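Separin (Saccharomyces cerevisiae, PDB 5U1T) cleaves the Scc1 subunit of cohesin as a caspase-like cysteine protease at the onset of anaphase, letting sister chromatids separate. Local coordinates at residues L654-K666 against Y895-L908. Sequence-based numbering, arbitrary orientation.
Sequences LSLYMIDDALMMK and YFGDQLEKTFLPNL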
loop_
_atom_site.group_PDB
_atom_site.type_symbol
_atom_site.label_atom_id
_atom_site.label_comp_id
_atom_site.label_asym_id
_atom_site.label_seq_id
_atom_site.Cartn_x
_atom_site.Cartn_y
_atom_site.Cartn_z
ATOM N N LEU A 654 7.839 11.264 9.009
ATOM C CA LEU A 654 8.737 10.450 8.209
ATOM C C LEU A 654 8.741 10.883 6.744
ATOM O O LEU A 654 9.806 11.049 6.157
ATOM C CB LEU A 654 8.365 8.978 8.324
ATOM C CG LEU A 654 8.518 8.336 9.704
ATOM C CD1 LEU A 654 7.850 6.982 9.705
ATOM C CD2 LEU A 654 9.954 8.186 10.113
ATOM N N SER A 655 7.577 11.087 6.143
ATOM C CA SER A 655 7.564 11.506 4.748
ATOM C C SER A 655 8.288 12.850 4.560
ATOM O O SER A 655 8.860 13.119 3.501
ATOM C CB SER A 655 6.136 11.589 4.228
ATOM O OG SER A 655 6.094 11.813 2.830
ATOM N N LEU A 656 8.296 13.685 5.591
ATOM C CA LEU A 656 8.984 14.964 5.478
ATOM C C LEU A 656 10.412 14.902 6.053
ATOM O O LEU A 656 11.065 15.938 6.266
ATOM C CB LEU A 656 8.167 16.067 6.149
ATOM C CG LEU A 656 6.990 16.458 5.266
ATOM C CD1 LEU A 656 6.180 17.589 5.865
ATOM C CD2 LEU A 656 7.431 16.801 3.859
ATOM N N TYR A 657 10.888 13.672 6.264
ATOM C CA TYR A 657 12.201 13.382 6.865
ATOM C C TYR A 657 12.441 14.202 8.139
ATOM O O TYR A 657 13.547 14.651 8.421
ATOM C CB TYR A 657 13.338 13.585 5.839
ATOM C CG TYR A 657 13.398 12.463 4.811
ATOM C CD1 TYR A 657 12.638 12.516 3.645
ATOM C CD2 TYR A 657 14.189 11.343 5.023
ATOM C CE1 TYR A 657 12.684 11.505 2.726
ATOM C CE2 TYR A 657 14.240 10.325 4.103
ATOM C CZ TYR A 657 13.484 10.404 2.958
ATOM O OH TYR A 657 13.528 9.368 2.041
ATOM N N MET A 658 11.382 14.371 8.920
ATOM C CA MET A 658 11.521 14.970 10.229
ATOM C C MET A 658 11.811 13.858 11.223
ATOM O O MET A 658 10.967 13.483 12.024
ATOM C CB MET A 658 10.274 15.752 10.606
ATOM C CG MET A 658 9.804 16.741 9.554
ATOM S SD MET A 658 8.461 17.741 10.226
ATOM C CE MET A 658 7.840 18.530 8.762
ATOM N N ILE A 659 13.023 13.325 11.159
ATOM C CA ILE A 659 13.338 12.128 11.917
ATOM C C ILE A 659 13.276 12.423 13.415
ATOM O O ILE A 659 12.851 11.574 14.199
ATOM C CB ILE A 659 14.717 11.547 11.519
ATOM C CG1 ILE A 659 14.596 10.653 10.290
ATOM C CG2 ILE A 659 15.244 10.645 12.589
ATOM C CD1 ILE A 659 14.169 11.354 9.049
ATOM N N ASP A 660 13.675 13.632 13.801
ATOM C CA ASP A 660 13.567 14.065 15.194
ATOM C C ASP A 660 12.179 13.775 15.776
ATOM O O ASP A 660 12.044 13.048 16.766
ATOM C CB ASP A 660 13.872 15.564 15.331
ATOM C CG ASP A 660 15.375 15.862 15.532
ATOM O OD1 ASP A 660 16.175 14.921 15.782
ATOM O OD2 ASP A 660 15.745 17.061 15.457
ATOM N N ASP A 661 11.147 14.333 15.152
ATOM C CA ASP A 661 9.802 14.211 15.702
ATOM C C ASP A 661 9.246 12.810 15.558
ATOM O O ASP A 661 8.496 12.352 16.406
ATOM C CB ASP A 661 8.862 15.213 15.043
ATOM C CG ASP A 661 9.306 16.634 15.260
ATOM O OD1 ASP A 661 9.338 17.076 16.433
ATOM O OD2 ASP A 661 9.636 17.304 14.258
ATOM N N ALA A 662 9.619 12.138 14.482
ATOM C CA ALA A 662 9.238 10.752 14.294
ATOM C C ALA A 662 9.727 9.859 15.435
ATOM O O ALA A 662 9.029 8.948 15.863
ATOM C CB ALA A 662 9.758 10.245 12.973
ATOM N N LEU A 663 10.919 10.118 15.949
ATOM C CA LEU A 663 11.463 9.237 16.969
ATOM C C LEU A 663 10.785 9.492 18.317
ATOM O O LEU A 663 10.557 8.549 19.082
ATOM C CB LEU A 663 12.982 9.398 17.054
ATOM C CG LEU A 663 13.765 8.945 15.807
ATOM C CD1 LEU A 663 15.243 9.315 15.892
ATOM C CD2 LEU A 663 13.601 7.445 15.560
ATOM N N MET A 664 10.444 10.753 18.595
ATOM C CA MET A 664 9.682 11.099 19.797
ATOM C C MET A 664 8.370 10.355 19.738
ATOM O O MET A 664 7.919 9.753 20.714
ATOM C CB MET A 664 9.442 12.611 19.899
ATOM C CG MET A 664 10.718 13.433 20.143
ATOM S SD MET A 664 10.534 15.235 19.957
ATOM C CE MET A 664 9.119 15.580 21.028
ATOM N N MET A 665 7.776 10.398 18.556
ATOM C CA MET A 665 6.557 9.666 18.251
ATOM C C MET A 665 6.729 8.170 18.510
ATOM O O MET A 665 5.921 7.577 19.217
ATOM C CB MET A 665 6.163 9.914 16.793
ATOM C CG MET A 665 4.681 9.941 16.490
ATOM S SD MET A 665 3.828 11.307 17.288
ATOM C CE MET A 665 5.028 12.631 17.168
ATOM N N LYS A 666 7.785 7.576 17.948
ATOM C CA LYS A 666 8.035 6.138 18.085
ATOM C C LYS A 666 7.997 5.676 19.525
ATOM O O LYS A 666 7.184 4.829 19.885
ATOM C CB LYS A 666 9.394 5.733 17.493
ATOM C CG LYS A 666 9.910 4.346 17.990
ATOM C CD LYS A 666 11.261 3.960 17.366
ATOM C CE LYS A 666 11.667 2.507 17.654
ATOM N NZ LYS A 666 12.812 2.063 16.770
ATOM N N TYR A 895 8.162 25.803 2.167
ATOM C CA TYR A 895 7.223 24.763 2.574
ATOM C C TYR A 895 7.435 24.454 4.041
ATOM O O TYR A 895 6.475 24.212 4.759
ATOM C CB TYR A 895 7.397 23.509 1.720
ATOM C CG TYR A 895 6.378 22.408 1.962
ATOM C CD1 TYR A 895 6.540 21.491 2.993
ATOM C CD2 TYR A 895 5.274 22.265 1.138
ATOM C CE1 TYR A 895 5.625 20.477 3.210
ATOM C CE2 TYR A 895 4.355 21.252 1.343
ATOM C CZ TYR A 895 4.535 20.354 2.379
ATOM O OH TYR A 895 3.628 19.326 2.570
ATOM N N PHE A 896 8.685 24.479 4.495
ATOM C CA PHE A 896 8.945 24.276 5.916
ATOM C C PHE A 896 9.010 25.586 6.703
ATOM O O PHE A 896 8.840 25.588 7.926
ATOM C CB PHE A 896 10.226 23.483 6.117
ATOM C CG PHE A 896 10.112 22.064 5.685
ATOM C CD1 PHE A 896 9.568 21.116 6.526
ATOM C CD2 PHE A 896 10.531 21.676 4.429
ATOM C CE1 PHE A 896 9.452 19.822 6.132
ATOM C CE2 PHE A 896 10.412 20.378 4.033
ATOM C CZ PHE A 896 9.867 19.450 4.892
ATOM N N GLY A 897 9.232 26.695 6.002
ATOM C CA GLY A 897 9.315 27.995 6.643
ATOM C C GLY A 897 10.273 27.932 7.808
ATOM O O GLY A 897 11.438 27.571 7.643
ATOM N N ASP A 898 9.764 28.229 8.997
ATOM C CA ASP A 898 10.581 28.251 10.205
ATOM C C ASP A 898 10.815 26.861 10.804
ATOM O O ASP A 898 11.536 26.730 11.797
ATOM C CB ASP A 898 9.916 29.133 11.240
ATOM C CG ASP A 898 8.466 28.816 11.375
ATOM O OD1 ASP A 898 8.120 27.632 11.172
ATOM O OD2 ASP A 898 7.659 29.735 11.649
ATOM N N GLN A 899 10.185 25.842 10.220
ATOM C CA GLN A 899 10.408 24.451 10.631
ATOM C C GLN A 899 11.615 23.783 9.945
ATOM O O GLN A 899 11.884 22.606 10.187
ATOM C CB GLN A 899 9.164 23.600 10.352
ATOM C CG GLN A 899 7.900 24.028 11.079
ATOM C CD GLN A 899 7.899 23.650 12.550
ATOM O OE1 GLN A 899 8.197 24.480 13.420
ATOM N NE2 GLN A 899 7.549 22.397 12.841
ATOM N N LEU A 900 12.345 24.535 9.118
ATOM C CA LEU A 900 13.410 23.991 8.255
ATOM C C LEU A 900 14.519 23.235 8.997
ATOM O O LEU A 900 15.316 22.522 8.400
ATOM C CB LEU A 900 14.033 25.128 7.442
ATOM C CG LEU A 900 14.783 24.711 6.175
ATOM C CD1 LEU A 900 13.930 23.768 5.347
ATOM C CD2 LEU A 900 15.157 25.923 5.353
ATOM N N GLU A 901 14.530 23.389 10.309
ATOM C CA GLU A 901 15.598 22.932 11.168
ATOM C C GLU A 901 15.316 21.533 11.722
ATOM O O GLU A 901 16.157 20.956 12.411
ATOM C CB GLU A 901 15.769 23.953 12.306
ATOM C CG GLU A 901 16.955 23.776 13.231
ATOM C CD GLU A 901 18.244 24.337 12.646
ATOM O OE1 GLU A 901 18.791 23.715 11.689
ATOM O OE2 GLU A 901 18.712 25.397 13.155
ATOM N N LYS A 902 14.139 20.981 11.435
ATOM C CA LYS A 902 13.774 19.676 12.005
ATOM C C LYS A 902 13.536 18.614 10.928
ATOM O O LYS A 902 13.126 17.489 11.233
ATOM C CB LYS A 902 12.539 19.801 12.914
ATOM C CG LYS A 902 12.867 19.709 14.421
ATOM C CD LYS A 902 11.609 19.726 15.311
ATOM C CE LYS A 902 11.944 19.399 16.782
ATOM N NZ LYS A 902 10.750 19.086 17.638
ATOM N N THR A 903 13.828 18.989 9.682
ATOM C CA THR A 903 13.779 18.103 8.530
ATOM C C THR A 903 15.154 17.938 7.835
ATOM O O THR A 903 15.856 18.915 7.529
ATOM C CB THR A 903 12.759 18.614 7.507
ATOM O OG1 THR A 903 12.897 17.888 6.285
ATOM C CG2 THR A 903 12.970 20.081 7.229
ATOM N N PHE A 904 15.524 16.686 7.585
ATOM C CA PHE A 904 16.708 16.355 6.804
ATOM C C PHE A 904 16.437 16.477 5.314
ATOM O O PHE A 904 17.327 16.253 4.505
ATOM C CB PHE A 904 17.178 14.937 7.134
ATOM C CG PHE A 904 18.482 14.558 6.498
ATOM C CD1 PHE A 904 19.663 15.148 6.906
ATOM C CD2 PHE A 904 18.524 13.605 5.496
ATOM C CE1 PHE A 904 20.866 14.795 6.330
ATOM C CE2 PHE A 904 19.725 13.239 4.913
ATOM C CZ PHE A 904 20.900 13.841 5.331
ATOM N N LEU A 905 15.208 16.823 4.949
ATOM C CA LEU A 905 14.819 16.799 3.544
ATOM C C LEU A 905 15.612 17.791 2.658
ATOM O O LEU A 905 15.992 17.439 1.554
ATOM C CB LEU A 905 13.313 17.039 3.409
ATOM C CG LEU A 905 12.692 16.788 2.038
ATOM C CD1 LEU A 905 13.201 15.490 1.483
ATOM C CD2 LEU A 905 11.191 16.737 2.158
ATOM N N PRO A 906 15.871 19.025 3.119
ATOM C CA PRO A 906 16.685 19.831 2.184
ATOM C C PRO A 906 18.178 19.396 2.068
ATOM O O PRO A 906 18.848 19.653 1.045
ATOM C CB PRO A 906 16.563 21.252 2.747
ATOM C CG PRO A 906 16.010 21.103 4.124
ATOM C CD PRO A 906 15.237 19.845 4.167
ATOM N N ASN A 907 18.676 18.732 3.111
ATOM C CA ASN A 907 19.994 18.109 3.086
ATOM C C ASN A 907 20.066 16.814 2.287
ATOM O O ASN A 907 21.103 16.496 1.697
ATOM C CB ASN A 907 20.457 17.847 4.508
ATOM C CG ASN A 907 21.314 18.965 5.023
ATOM O OD1 ASN A 907 21.866 19.741 4.231
ATOM N ND2 ASN A 907 21.434 19.071 6.344
ATOM N N LEU A 908 18.970 16.058 2.287
ATOM C CA LEU A 908 18.870 14.862 1.467
ATOM C C LEU A 908 18.942 15.259 0.004
ATOM O O LEU A 908 19.650 14.626 -0.787
ATOM C CB LEU A 908 17.584 14.112 1.767
ATOM C CG LEU A 908 17.394 12.756 1.098
ATOM C CD1 LEU A 908 18.604 11.901 1.322
ATOM C CD2 LEU A 908 16.191 12.107 1.702
#
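M658 and T903 bring the two backbones together, CA to CA 4.2 Å, where the turn joining helices 642-655 and 659-672 meets the residues leading into helix 905-912. F904 N gives a nearly straight hydrogen bond to Y657 O (3.0 Å, 167° at the hydrogen), approaching from above the carbonyl plane. With chi1 at 169° the T903 hydroxyl swings opposite its backbone N, and OG1 donates to L656 O at 2.7 Å while accepting from L905 N, so one hydroxyl caps the start of helix 905-912 and holds the end of helix 642-655. That end is a Schellman motif, with Y657 as its positive-phi C' residue, in the helical part of separase, away from the probable catalytic cysteine. L908 CD2 lies over one face of the Y657 ring, 3.6 Å from its centroid, a CH-pi contact. L656 CB and M658 CE reach the edge of the F896 ring, whose opposite faces are covered by Y895 CD1 and T903 CG2. At the more exposed side the extended K902 chain runs past the D661 carboxylate, and NZ bridges to OD1 on its syn side (2.7 Å). An asparagine at D661 would probably cost the K902 ammonium its charged mate, leaving D660, not in contact, as the nearby carboxylate.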